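Local coordinates for probable threonyl-tRNA synthetase 1 (PDB 3A32), which probably charges tRNA(Thr) with threonine, first activating the amino acid with ATP and then passing it to the acceptor end of the tRNA, at residues A[57-62]-A[186-191]; A[329-334]-A[421-426]; A[368-373]-A[441-446]; A[386-391]-A[400-405]. One frame throughout, in Å; residues are numbered along the deposited sequence. Where two conformers were deposited one is given.

Interaction 1 (A[57-62]-A[186-191]); sequences EVLAKF and KLVLER
The long helix 48-65, whose sequence and topology are consistent with the motif 1 helix of class II synthetases, meets helix 174-191 of the catalytic core through Phe62 and Leu59 on one side and Leu187 and Val188 on the other. The two segments run roughly antiparallel, with 144° between their directions and 12.2 Å between their axes, so the contact is made by side chains alone. Phe62 does most of the bridging. Its CG stands anti to the backbone N (chi1 174°), which sends the ring out across the gap. Leu187 CD1 lies at the edge of this ring, near its plane, 3.9 Å from Phe62 CE1. Val188 CG2 approaches obliquely and lies 3.6 Å from Phe62 CE2. The same methyl of Val188 is 4.4 Å from Leu59 CD2, a looser touch. With an alanine in place of Phe62, the span between the helices would probably be left partly unfilled, and Leu187 CD1 and Val188 CG2 would lose their aromatic partner. On the far side of helix 48-65, Lys61 NZ forms a salt bridge with Glu57 OE2 at 3.0 Å and also pairs with Glu57 of the second subunit, placing the helix at the dimer interface. Beside the contact, Leu313 of strand 306-316 packs on both Phe62 and Val188, while Leu456 of helix 435-457 packs on both Phe62 and Leu187.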
loop_
_atom_site.group_PDB
_atom_site.type_symbol
_atom_site.label_atom_id
_atom_site.label_comp_id
_atom_site.label_asym_id
_atom_site.label_seq_id
_atom_site.Cartn_x
_atom_site.Cartn_y
_atom_site.Cartn_z
ATOM N N GLU A 57 -4.630 2.670 -0.969
ATOM C CA GLU A 57 -4.356 3.920 -1.660
ATOM C C GLU A 57 -5.515 4.893 -1.527
ATOM O O GLU A 57 -5.310 6.066 -1.226
ATOM C CB GLU A 57 -4.105 3.616 -3.153
ATOM C CG GLU A 57 -3.980 4.860 -3.940
ATOM C CD GLU A 57 -3.974 4.687 -5.480
ATOM O OE1 GLU A 57 -3.585 3.600 -5.950
ATOM O OE2 GLU A 57 -4.348 5.715 -6.168
ATOM N N VAL A 58 -6.731 4.414 -1.812
ATOM C CA VAL A 58 -7.969 5.192 -1.617
ATOM C C VAL A 58 -8.186 5.588 -0.154
ATOM O O VAL A 58 -8.457 6.735 0.120
ATOM C CB VAL A 58 -9.261 4.423 -2.125
ATOM C CG1 VAL A 58 -10.547 5.188 -1.738
ATOM C CG2 VAL A 58 -9.202 4.205 -3.656
ATOM N N LEU A 59 -8.063 4.652 0.776
ATOM C CA LEU A 59 -8.279 4.960 2.182
ATOM C C LEU A 59 -7.198 5.867 2.734
ATOM O O LEU A 59 -7.524 6.773 3.487
ATOM C CB LEU A 59 -8.403 3.679 3.043
ATOM C CG LEU A 59 -9.565 2.786 2.590
ATOM C CD1 LEU A 59 -9.554 1.437 3.313
ATOM C CD2 LEU A 59 -10.880 3.568 2.807
ATOM N N ALA A 60 -5.930 5.631 2.362
ATOM C CA ALA A 60 -4.830 6.503 2.742
ATOM C C ALA A 60 -5.035 7.942 2.255
ATOM O O ALA A 60 -4.973 8.881 3.046
ATOM C CB ALA A 60 -3.453 5.942 2.251
ATOM N N LYS A 61 -5.289 8.111 0.964
ATOM C CA LYS A 61 -5.546 9.436 0.382
ATOM C C LYS A 61 -6.793 10.118 0.915
ATOM O O LYS A 61 -6.758 11.344 1.149
ATOM C CB LYS A 61 -5.571 9.374 -1.161
ATOM C CG LYS A 61 -4.208 8.946 -1.762
ATOM C CD LYS A 61 -4.254 8.664 -3.260
ATOM C CE LYS A 61 -2.846 8.354 -3.728
ATOM N NZ LYS A 61 -2.759 8.040 -5.189
ATOM N N PHE A 62 -7.880 9.350 1.101
ATOM C CA PHE A 62 -9.099 9.873 1.760
ATOM C C PHE A 62 -8.785 10.461 3.140
ATOM O O PHE A 62 -9.194 11.584 3.459
ATOM C CB PHE A 62 -10.202 8.819 1.888
ATOM C CG PHE A 62 -11.408 9.297 2.706
ATOM C CD1 PHE A 62 -12.222 10.352 2.241
ATOM C CD2 PHE A 62 -11.723 8.699 3.928
ATOM C CE1 PHE A 62 -13.320 10.811 3.007
ATOM C CE2 PHE A 62 -12.800 9.142 4.706
ATOM C CZ PHE A 62 -13.620 10.198 4.233
ATOM N N LYS A 186 -19.711 7.581 6.552
ATOM C CA LYS A 186 -20.766 7.723 5.562
ATOM C C LYS A 186 -20.256 7.949 4.115
ATOM O O LYS A 186 -20.747 7.314 3.158
ATOM C CB LYS A 186 -21.685 8.850 6.013
ATOM C CG LYS A 186 -22.800 9.206 5.046
ATOM C CD LYS A 186 -23.817 9.972 5.794
ATOM C CE LYS A 186 -25.139 10.121 5.029
ATOM N NZ LYS A 186 -24.983 10.761 3.664
ATOM N N LEU A 187 -19.300 8.878 3.957
ATOM C CA LEU A 187 -18.609 9.114 2.671
ATOM C C LEU A 187 -17.954 7.842 2.075
ATOM O O LEU A 187 -18.099 7.591 0.865
ATOM C CB LEU A 187 -17.542 10.219 2.823
ATOM C CG LEU A 187 -17.960 11.681 3.073
ATOM C CD1 LEU A 187 -16.757 12.524 3.529
ATOM C CD2 LEU A 187 -18.608 12.282 1.839
ATOM N N VAL A 188 -17.192 7.094 2.884
ATOM C CA VAL A 188 -16.643 5.813 2.468
ATOM C C VAL A 188 -17.722 4.727 2.094
ATOM O O VAL A 188 -17.680 4.141 0.989
ATOM C CB VAL A 188 -15.636 5.280 3.498
ATOM C CG1 VAL A 188 -15.273 3.862 3.219
ATOM C CG2 VAL A 188 -14.357 6.115 3.477
ATOM N N LEU A 189 -18.710 4.494 2.965
ATOM C CA LEU A 189 -19.801 3.601 2.589
ATOM C C LEU A 189 -20.481 3.955 1.279
ATOM O O LEU A 189 -20.667 3.086 0.423
ATOM C CB LEU A 189 -20.870 3.520 3.659
ATOM C CG LEU A 189 -20.495 2.825 4.963
ATOM C CD1 LEU A 189 -21.804 2.475 5.538
ATOM C CD2 LEU A 189 -19.663 1.595 4.775
ATOM N N GLU A 190 -20.848 5.225 1.129
ATOM C CA GLU A 190 -21.660 5.669 -0.000
ATOM C C GLU A 190 -20.870 5.760 -1.287
ATOM O O GLU A 190 -21.353 5.399 -2.352
ATOM C CB GLU A 190 -22.384 7.006 0.320
ATOM C CG GLU A 190 -23.475 6.820 1.370
ATOM C CD GLU A 190 -24.311 8.072 1.648
ATOM O OE1 GLU A 190 -23.786 9.190 1.486
ATOM O OE2 GLU A 190 -25.512 7.935 2.039
ATOM N N ARG A 191 -19.640 6.236 -1.187
ATOM C CA ARG A 191 -18.878 6.574 -2.388
ATOM C C ARG A 191 -17.967 5.497 -2.872
ATOM O O ARG A 191 -17.783 5.365 -4.102
ATOM C CB ARG A 191 -18.137 7.902 -2.210
ATOM C CG ARG A 191 -19.185 9.012 -2.100
ATOM C CD ARG A 191 -18.638 10.371 -2.013
ATOM N NE ARG A 191 -19.763 11.263 -1.742
ATOM C CZ ARG A 191 -19.665 12.595 -1.697
ATOM N NH1 ARG A 191 -18.480 13.194 -1.896
ATOM N NH2 ARG A 191 -20.756 13.315 -1.444
#

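Interaction 2 (A[329-334]-A[421-426]); sequences RGRMPF and ESMKRR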
loop_
_atom_site.group_PDB
_atom_site.type_symbol
_atom_site.label_atom_id
_atom_site.label_comp_id
_atom_site.label_asym_id
_atom_site.label_seq_id
_atom_site.Cartn_x
_atom_site.Cartn_y
_atom_site.Cartn_z
ATOM N N ARG A 329 -23.821 -10.182 -3.198
ATOM C CA ARG A 329 -23.743 -11.365 -4.045
ATOM C C ARG A 329 -22.563 -11.280 -5.065
ATOM O O ARG A 329 -22.733 -11.568 -6.301
ATOM C CB ARG A 329 -25.102 -11.618 -4.731
ATOM C CG ARG A 329 -26.205 -12.234 -3.786
ATOM C CD ARG A 329 -27.192 -11.217 -3.319
ATOM N NE ARG A 329 -28.275 -11.825 -2.529
ATOM C CZ ARG A 329 -28.633 -11.494 -1.274
ATOM N NH1 ARG A 329 -28.005 -10.525 -0.576
ATOM N NH2 ARG A 329 -29.649 -12.152 -0.706
ATOM N N GLY A 330 -21.374 -10.936 -4.547
ATOM C CA GLY A 330 -20.196 -11.018 -5.340
ATOM C C GLY A 330 -19.985 -9.798 -6.226
ATOM O O GLY A 330 -19.043 -9.790 -7.019
ATOM N N ARG A 331 -20.827 -8.767 -6.067
ATOM C CA ARG A 331 -20.836 -7.604 -6.985
ATOM C C ARG A 331 -20.081 -6.411 -6.432
ATOM O O ARG A 331 -20.567 -5.709 -5.550
ATOM C CB ARG A 331 -22.264 -7.193 -7.360
ATOM C CG ARG A 331 -23.045 -8.288 -8.062
ATOM C CD ARG A 331 -22.533 -8.629 -9.504
ATOM N NE ARG A 331 -23.317 -9.713 -10.118
ATOM C CZ ARG A 331 -23.237 -10.087 -11.392
ATOM N NH1 ARG A 331 -22.383 -9.501 -12.244
ATOM N NH2 ARG A 331 -24.027 -11.059 -11.825
ATOM N N MET A 332 -18.871 -6.218 -6.939
ATOM C CA MET A 332 -17.958 -5.179 -6.466
ATOM C C MET A 332 -18.215 -3.856 -7.189
ATOM O O MET A 332 -18.555 -3.861 -8.408
ATOM C CB MET A 332 -16.496 -5.589 -6.754
ATOM C CG MET A 332 -16.042 -6.922 -6.084
ATOM S SD MET A 332 -16.265 -6.857 -4.291
ATOM C CE MET A 332 -14.948 -5.684 -3.846
ATOM N N PRO A 333 -17.981 -2.722 -6.477
ATOM C CA PRO A 333 -18.001 -1.418 -7.158
ATOM C C PRO A 333 -16.873 -1.371 -8.194
ATOM O O PRO A 333 -15.838 -2.019 -7.978
ATOM C CB PRO A 333 -17.719 -0.399 -6.041
ATOM C CG PRO A 333 -17.324 -1.196 -4.812
ATOM C CD PRO A 333 -17.612 -2.639 -5.042
ATOM N N PHE A 334 -17.064 -0.604 -9.282
ATOM C CA PHE A 334 -16.153 -0.587 -10.407
ATOM C C PHE A 334 -14.671 -0.493 -10.007
ATOM O O PHE A 334 -13.840 -1.208 -10.568
ATOM C CB PHE A 334 -16.519 0.527 -11.397
ATOM C CG PHE A 334 -15.593 0.633 -12.570
ATOM C CD1 PHE A 334 -15.871 -0.040 -13.757
ATOM C CD2 PHE A 334 -14.484 1.474 -12.519
ATOM C CE1 PHE A 334 -15.032 0.086 -14.881
ATOM C CE2 PHE A 334 -13.633 1.598 -13.617
ATOM C CZ PHE A 334 -13.904 0.896 -14.813
ATOM N N GLU A 421 -27.535 -0.901 -6.962
ATOM C CA GLU A 421 -28.842 -0.698 -6.274
ATOM C C GLU A 421 -29.893 -1.703 -6.733
ATOM O O GLU A 421 -30.362 -2.521 -5.930
ATOM C CB GLU A 421 -29.377 0.754 -6.384
ATOM C CG GLU A 421 -28.361 1.886 -6.066
ATOM C CD GLU A 421 -27.566 1.697 -4.724
ATOM O OE1 GLU A 421 -28.211 1.476 -3.639
ATOM O OE2 GLU A 421 -26.295 1.806 -4.782
ATOM N N SER A 422 -30.231 -1.683 -8.021
ATOM C CA SER A 422 -31.204 -2.638 -8.567
ATOM C C SER A 422 -30.664 -4.078 -8.663
ATOM O O SER A 422 -31.455 -5.042 -8.776
ATOM C CB SER A 422 -31.720 -2.150 -9.934
ATOM O OG SER A 422 -30.694 -2.184 -10.932
ATOM N N MET A 423 -29.324 -4.241 -8.578
ATOM C CA MET A 423 -28.691 -5.568 -8.720
ATOM C C MET A 423 -29.036 -6.195 -10.068
ATOM O O MET A 423 -29.341 -7.366 -10.138
ATOM C CB MET A 423 -29.097 -6.534 -7.583
ATOM C CG MET A 423 -28.548 -6.148 -6.182
ATOM S SD MET A 423 -26.769 -6.325 -6.019
ATOM C CE MET A 423 -26.591 -8.106 -6.273
ATOM N N LYS A 424 -28.964 -5.392 -11.130
ATOM C CA LYS A 424 -29.201 -5.809 -12.499
ATOM C C LYS A 424 -28.169 -5.145 -13.390
ATOM O O LYS A 424 -27.714 -4.024 -13.104
ATOM C CB LYS A 424 -30.618 -5.383 -12.967
ATOM C CG LYS A 424 -31.786 -6.041 -12.154
ATOM C CD LYS A 424 -33.132 -5.973 -12.910
ATOM C CE LYS A 424 -34.441 -6.152 -12.065
ATOM N NZ LYS A 424 -35.602 -6.767 -12.930
ATOM N N ARG A 425 -27.827 -5.836 -14.478
ATOM C CA ARG A 425 -27.173 -5.231 -15.644
ATOM C C ARG A 425 -28.012 -4.131 -16.295
ATOM O O ARG A 425 -29.246 -4.246 -16.442
ATOM C CB ARG A 425 -26.885 -6.301 -16.713
ATOM C CG ARG A 425 -25.851 -7.327 -16.290
ATOM C CD ARG A 425 -24.454 -6.857 -16.620
ATOM N NE ARG A 425 -23.447 -7.812 -16.126
ATOM C CZ ARG A 425 -22.219 -7.465 -15.768
ATOM N NH1 ARG A 425 -21.832 -6.187 -15.835
ATOM N NH2 ARG A 425 -21.399 -8.384 -15.331
ATOM N N ARG A 426 -27.354 -3.075 -16.717
ATOM C CA ARG A 426 -28.057 -2.034 -17.408
ATOM C C ARG A 426 -27.348 -1.747 -18.716
ATOM O O ARG A 426 -26.170 -1.416 -18.718
ATOM C CB ARG A 426 -28.154 -0.781 -16.533
ATOM C CG ARG A 426 -28.967 0.338 -17.154
ATOM C CD ARG A 426 -29.228 1.493 -16.137
ATOM N NE ARG A 426 -28.022 2.283 -15.959
ATOM C CZ ARG A 426 -27.605 3.229 -16.808
ATOM N NH1 ARG A 426 -28.314 3.537 -17.912
ATOM N NH2 ARG A 426 -26.467 3.872 -16.536
#
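Arg331 and Arg425 come together where the linker that follows helix 317-327 passes the edge strand of the anticodon-binding domain. Their polar ends form the closely held part of the contact. Each guanidinium pairs with the carboxylate of Glu392, Arg331 through NH1 and Arg425 through NE, so the two positive groups are gathered round one acidic residue. Arg425 NH2 also bonds Pro397 O, and Arg331 makes a cation-pi contact with Phe418. The solvent side is looser and depends on one methyl group. Met423 precedes strand 424-431 and forms a G1 beta bulge with Lys424 opposite Asp419; its chain folds at chi2 and chi3 (-69° and -63°), which carries CE over to the linker. There it lies 4.0 Å from Arg331 CG and 4.1 Å from Arg329 CB. Arg329, with positive phi, is the C-prime residue of the Schellman motif that ends helix 317-327; its NH1 turns back to His327 O, and a sulfate ion, probably from the crystallisation liquor, lies near its side chain. At the closely held end, Arg425 NH2 sits at the edge of the Arg331 guanidinium, 3.4 Å from Arg331 NH1, two donors with no hydrogen bond between them, and the guanidinium planes are turned 84° apart.

Interaction 3 (A[368-373]-A[441-446]); sequences LDKGFR and NLAAVA
Phe372 and Ala443 bury the most surface here, followed by Ala446, where the turn leading from helix 353-369 into strand 373-380 leans on helix 435-457. This turn belongs to a beta-alpha-beta crossover of the anticodon-binding domain, in which strands 341-347 and 373-380 are parallel neighbours joined through helix 353-369. Gly371, with positive phi, closes the helix in a Schellman motif and lets the chain swing Phe372 toward the neighbouring helix. Ala443 and Ala446, one turn apart, both present their methyl groups to its ring, but differently. Ala443 CB lies at the ring edge, near its plane, 4.0 Å from Phe372 CE2. Ala446 CB comes in obliquely, 3.5 Å from both CE1 and CZ of Phe372. Phe341 adds an edge-to-face partner, and Phe334 packs on both Phe372 and Ala446. A serine in place of Phe372 would probably open a gap beside the two alanine methyls, leave Phe341 without its ring partner and put a hydroxyl into an apolar environment. Lys370 completes the contact by laying its chain alongside Ala443. That chain is extended until chi4 (-81°), where it bends, and its NZ is paired with Glu440 OE2. The aliphatic part fits snugly, with Lys370 CD 3.5 Å from Ala443 CB, tighter than ordinary carbon-carbon contact.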
loop_
_atom_site.group_PDB
_atom_site.type_symbol
_atom_site.label_atom_id
_atom_site.label_comp_id
_atom_site.label_asym_id
_atom_site.label_seq_id
_atom_site.Cartn_x
_atom_site.Cartn_y
_atom_site.Cartn_z
ATOM N N LEU A 368 -6.466 -1.597 -21.388
ATOM C CA LEU A 368 -5.267 -1.938 -20.615
ATOM C C LEU A 368 -4.307 -0.782 -20.552
ATOM O O LEU A 368 -3.824 -0.480 -19.508
ATOM C CB LEU A 368 -4.559 -3.185 -21.158
ATOM C CG LEU A 368 -5.246 -4.534 -20.876
ATOM C CD1 LEU A 368 -4.852 -5.599 -21.901
ATOM C CD2 LEU A 368 -4.894 -4.997 -19.467
ATOM N N ASP A 369 -4.067 -0.100 -21.668
ATOM C CA ASP A 369 -3.171 1.066 -21.686
ATOM C C ASP A 369 -3.692 2.250 -20.850
ATOM O O ASP A 369 -2.890 3.047 -20.348
ATOM C CB ASP A 369 -2.910 1.542 -23.120
ATOM C CG ASP A 369 -2.070 0.563 -23.929
ATOM O OD1 ASP A 369 -1.497 -0.430 -23.378
ATOM O OD2 ASP A 369 -1.959 0.795 -25.152
ATOM N N LYS A 370 -5.018 2.390 -20.716
ATOM C CA LYS A 370 -5.575 3.387 -19.762
ATOM C C LYS A 370 -5.474 2.980 -18.276
ATOM O O LYS A 370 -5.793 3.761 -17.373
ATOM C CB LYS A 370 -6.991 3.778 -20.171
ATOM C CG LYS A 370 -7.000 4.588 -21.496
ATOM C CD LYS A 370 -8.217 5.431 -21.618
ATOM C CE LYS A 370 -8.280 6.107 -22.957
ATOM N NZ LYS A 370 -7.424 7.308 -22.933
ATOM N N GLY A 371 -5.021 1.736 -18.033
ATOM C CA GLY A 371 -4.785 1.283 -16.673
ATOM C C GLY A 371 -5.915 0.440 -16.082
ATOM O O GLY A 371 -5.965 0.248 -14.863
ATOM N N PHE A 372 -6.811 -0.070 -16.937
ATOM C CA PHE A 372 -7.985 -0.829 -16.493
ATOM C C PHE A 372 -7.694 -2.301 -16.378
ATOM O O PHE A 372 -6.731 -2.819 -17.013
ATOM C CB PHE A 372 -9.171 -0.643 -17.456
ATOM C CG PHE A 372 -9.727 0.764 -17.477
ATOM C CD1 PHE A 372 -10.347 1.294 -16.336
ATOM C CD2 PHE A 372 -9.661 1.531 -18.631
ATOM C CE1 PHE A 372 -10.891 2.570 -16.334
ATOM C CE2 PHE A 372 -10.187 2.828 -18.650
ATOM C CZ PHE A 372 -10.783 3.346 -17.472
ATOM N N ARG A 373 -8.546 -2.997 -15.617
ATOM C CA ARG A 373 -8.475 -4.475 -15.542
ATOM C C ARG A 373 -9.454 -5.112 -16.557
ATOM O O ARG A 373 -10.687 -4.939 -16.454
ATOM C CB ARG A 373 -8.687 -4.957 -14.111
ATOM C CG ARG A 373 -7.477 -4.581 -13.159
ATOM C CD ARG A 373 -7.628 -5.101 -11.756
ATOM N NE ARG A 373 -8.812 -4.601 -11.072
ATOM C CZ ARG A 373 -8.891 -3.431 -10.429
ATOM N NH1 ARG A 373 -7.826 -2.627 -10.376
ATOM N NH2 ARG A 373 -10.025 -3.075 -9.811
ATOM N N ASN A 441 -14.536 6.458 -25.318
ATOM C CA ASN A 441 -15.916 6.433 -24.866
ATOM C C ASN A 441 -16.165 5.434 -23.725
ATOM O O ASN A 441 -16.969 5.720 -22.828
ATOM C CB ASN A 441 -16.846 6.103 -26.060
ATOM C CG ASN A 441 -16.898 7.231 -27.086
ATOM O OD1 ASN A 441 -16.415 8.328 -26.823
ATOM N ND2 ASN A 441 -17.493 6.967 -28.251
ATOM N N LEU A 442 -15.520 4.265 -23.780
ATOM C CA LEU A 442 -15.595 3.309 -22.686
ATOM C C LEU A 442 -14.877 3.872 -21.473
ATOM O O LEU A 442 -15.375 3.745 -20.327
ATOM C CB LEU A 442 -15.017 1.943 -23.081
ATOM C CG LEU A 442 -15.890 1.199 -24.105
ATOM C CD1 LEU A 442 -15.184 0.082 -24.723
ATOM C CD2 LEU A 442 -17.179 0.675 -23.466
ATOM N N ALA A 443 -13.730 4.526 -21.699
ATOM C CA ALA A 443 -13.021 5.168 -20.576
ATOM C C ALA A 443 -13.854 6.271 -19.938
ATOM O O ALA A 443 -13.829 6.425 -18.702
ATOM C CB ALA A 443 -11.637 5.674 -20.981
ATOM N N ALA A 444 -14.639 7.001 -20.748
ATOM C CA ALA A 444 -15.592 7.997 -20.182
ATOM C C ALA A 444 -16.666 7.389 -19.269
ATOM O O ALA A 444 -17.038 7.994 -18.255
ATOM C CB ALA A 444 -16.288 8.835 -21.336
ATOM N N VAL A 445 -17.212 6.239 -19.657
ATOM C CA VAL A 445 -18.177 5.525 -18.831
ATOM C C VAL A 445 -17.512 5.131 -17.496
ATOM O O VAL A 445 -18.123 5.275 -16.427
ATOM C CB VAL A 445 -18.706 4.270 -19.564
ATOM C CG1 VAL A 445 -19.294 3.263 -18.591
ATOM C CG2 VAL A 445 -19.734 4.652 -20.682
ATOM N N ALA A 446 -16.255 4.667 -17.565
ATOM C CA ALA A 446 -15.481 4.277 -16.397
ATOM C C ALA A 446 -15.199 5.439 -15.452
ATOM O O ALA A 446 -15.253 5.270 -14.249
ATOM C CB ALA A 446 -14.160 3.616 -16.817
#

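Interaction 4 (A[386-391]-A[400-405]); sequences SDVRHI and NVFIGA
Helix 384-393 passes strand 399-403 at a distance that only side chains cross, the nearest alpha carbons being Val388 CA and Asn400 CA, 9.3 Å apart. Val388 reaches the strand through one branch. With CG1 anti to the backbone N (chi1 168°), CG2 is left to meet the ring of Phe402. That methyl stands at the ring edge, near its plane, 3.5 Å from Phe402 CE1 and 3.7 Å from Phe402 CZ, and the two side chains meet at about a right angle. Helix and strand belong to a parallel beta-alpha-beta crossover of the anticodon-binding domain: strand 373-380 leads into helix 384-393, and strand 399-403 enters the sheet on the far side of strand 341-347. Phe402 also packs on Ile344 of strand 341-347 and on Asp414 and Arg416 of the antiparallel strand 412-419. One helical turn beyond Val388, Ile391 touches the amide of Asn400, its CG2 4.3 Å from Asn400 OD1. This oxygen is buried by the contact and has no hydrogen-bonding partner in the model, whereas Asn400 ND2 makes a weak bond to Glu392 OE2.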
loop_
_atom_site.group_PDB
_atom_site.type_symbol
_atom_site.label_atom_id
_atom_site.label_comp_id
_atom_site.label_asym_id
_atom_site.label_seq_id
_atom_site.Cartn_x
_atom_site.Cartn_y
_atom_site.Cartn_z
ATOM N N SER A 386 -24.686 -19.402 -22.771
ATOM C CA SER A 386 -23.993 -20.179 -21.738
ATOM C C SER A 386 -22.673 -19.547 -21.297
ATOM O O SER A 386 -22.268 -19.712 -20.155
ATOM C CB SER A 386 -23.750 -21.619 -22.202
ATOM O OG SER A 386 -22.488 -22.093 -21.733
ATOM N N ASP A 387 -21.983 -18.857 -22.216
ATOM C CA ASP A 387 -20.745 -18.144 -21.872
ATOM C C ASP A 387 -21.037 -17.004 -20.861
ATOM O O ASP A 387 -20.318 -16.849 -19.868
ATOM C CB ASP A 387 -20.060 -17.569 -23.111
ATOM C CG ASP A 387 -19.303 -18.632 -23.937
ATOM O OD1 ASP A 387 -19.064 -19.763 -23.487
ATOM O OD2 ASP A 387 -18.937 -18.329 -25.073
ATOM N N VAL A 388 -22.093 -16.240 -21.147
ATOM C CA VAL A 388 -22.509 -15.104 -20.324
ATOM C C VAL A 388 -22.911 -15.581 -18.952
ATOM O O VAL A 388 -22.498 -14.990 -17.961
ATOM C CB VAL A 388 -23.647 -14.257 -20.990
ATOM C CG1 VAL A 388 -24.245 -13.270 -20.006
ATOM C CG2 VAL A 388 -23.106 -13.524 -22.199
ATOM N N ARG A 389 -23.705 -16.651 -18.901
ATOM C CA ARG A 389 -24.138 -17.260 -17.660
ATOM C C ARG A 389 -22.945 -17.689 -16.784
ATOM O O ARG A 389 -22.941 -17.397 -15.595
ATOM C CB ARG A 389 -25.147 -18.398 -17.954
ATOM C CG ARG A 389 -24.915 -19.729 -17.226
ATOM C CD ARG A 389 -26.000 -20.193 -16.218
ATOM N NE ARG A 389 -25.407 -20.591 -14.919
ATOM C CZ ARG A 389 -26.056 -21.186 -13.909
ATOM N NH1 ARG A 389 -27.347 -21.540 -14.020
ATOM N NH2 ARG A 389 -25.394 -21.463 -12.783
ATOM N N HIS A 390 -21.931 -18.329 -17.368
ATOM C CA HIS A 390 -20.703 -18.635 -16.648
ATOM C C HIS A 390 -19.971 -17.399 -16.118
ATOM O O HIS A 390 -19.537 -17.354 -14.943
ATOM C CB HIS A 390 -19.763 -19.488 -17.504
ATOM C CG HIS A 390 -20.324 -20.835 -17.829
ATOM N ND1 HIS A 390 -20.410 -21.312 -19.119
ATOM C CD2 HIS A 390 -20.846 -21.808 -17.035
ATOM C CE1 HIS A 390 -20.943 -22.521 -19.110
ATOM N NE2 HIS A 390 -21.227 -22.845 -17.861
ATOM N N ILE A 391 -19.854 -16.400 -16.985
ATOM C CA ILE A 391 -19.241 -15.137 -16.631
ATOM C C ILE A 391 -20.011 -14.501 -15.442
ATOM O O ILE A 391 -19.407 -14.086 -14.469
ATOM C CB ILE A 391 -19.154 -14.224 -17.883
ATOM C CG1 ILE A 391 -18.051 -14.701 -18.818
ATOM C CG2 ILE A 391 -18.957 -12.768 -17.505
ATOM C CD1 ILE A 391 -18.190 -14.195 -20.244
ATOM N N ASN A 400 -19.649 -5.447 -18.932
ATOM C CA ASN A 400 -19.541 -6.341 -20.117
ATOM C C ASN A 400 -19.650 -5.558 -21.412
ATOM O O ASN A 400 -20.582 -4.774 -21.556
ATOM C CB ASN A 400 -20.580 -7.517 -20.135
ATOM C CG ASN A 400 -20.446 -8.450 -18.931
ATOM O OD1 ASN A 400 -19.368 -8.552 -18.305
ATOM N ND2 ASN A 400 -21.565 -9.126 -18.573
ATOM N N VAL A 401 -18.700 -5.752 -22.326
ATOM C CA VAL A 401 -18.731 -5.079 -23.652
ATOM C C VAL A 401 -18.899 -6.170 -24.698
ATOM O O VAL A 401 -18.050 -7.038 -24.829
ATOM C CB VAL A 401 -17.453 -4.203 -23.925
ATOM C CG1 VAL A 401 -17.509 -3.519 -25.311
ATOM C CG2 VAL A 401 -17.264 -3.142 -22.794
ATOM N N PHE A 402 -20.042 -6.182 -25.357
ATOM C CA PHE A 402 -20.351 -7.231 -26.329
ATOM C C PHE A 402 -20.029 -6.749 -27.710
ATOM O O PHE A 402 -20.535 -5.702 -28.143
ATOM C CB PHE A 402 -21.823 -7.666 -26.259
ATOM C CG PHE A 402 -22.154 -8.460 -25.002
ATOM C CD1 PHE A 402 -21.858 -9.820 -24.920
ATOM C CD2 PHE A 402 -22.742 -7.832 -23.901
ATOM C CE1 PHE A 402 -22.150 -10.550 -23.769
ATOM C CE2 PHE A 402 -23.033 -8.551 -22.743
ATOM C CZ PHE A 402 -22.755 -9.916 -22.667
ATOM N N ILE A 403 -19.139 -7.468 -28.383
ATOM C CA ILE A 403 -18.803 -7.098 -29.738
ATOM C C ILE A 403 -19.140 -8.203 -30.715
ATOM O O ILE A 403 -18.422 -9.169 -30.810
ATOM C CB ILE A 403 -17.366 -6.674 -29.929
ATOM C CG1 ILE A 403 -17.017 -5.555 -28.926
ATOM C CG2 ILE A 403 -17.190 -6.184 -31.447
ATOM C CD1 ILE A 403 -15.610 -5.417 -28.645
ATOM N N GLY A 404 -20.284 -8.047 -31.389
ATOM C CA GLY A 404 -20.686 -8.946 -32.470
ATOM C C GLY A 404 -20.798 -8.227 -33.822
ATOM O O GLY A 404 -20.415 -7.063 -33.969
ATOM N N ALA A 405 -21.302 -8.954 -34.806
ATOM C CA ALA A 405 -21.509 -8.471 -36.180
ATOM C C ALA A 405 -22.325 -7.179 -36.207
ATOM O O ALA A 405 -22.021 -6.272 -36.948
ATOM C CB ALA A 405 -22.243 -9.570 -36.981
#

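In the fold
From the N terminus, interaction 1 closes first, joining two helices of the catalytic core before the others open. Interaction 2 opens in the linker to the anticodon-binding domain, and interaction 3 opens at residues 368-373. Interaction 4 then opens and closes across a gap of only eight residues, nested inside both loops. Interaction 2 closes at 421-426 and interaction 3 at 441-446, so these two cross. All three touch: interactions 2 and 3 meet through the linker, Arg425 meets Asn400, and Leu442 rests on Val401. Helix 435-457, which closes interaction 3, runs on to pack beside interaction 1 and so joins the anticodon-binding domain to the core.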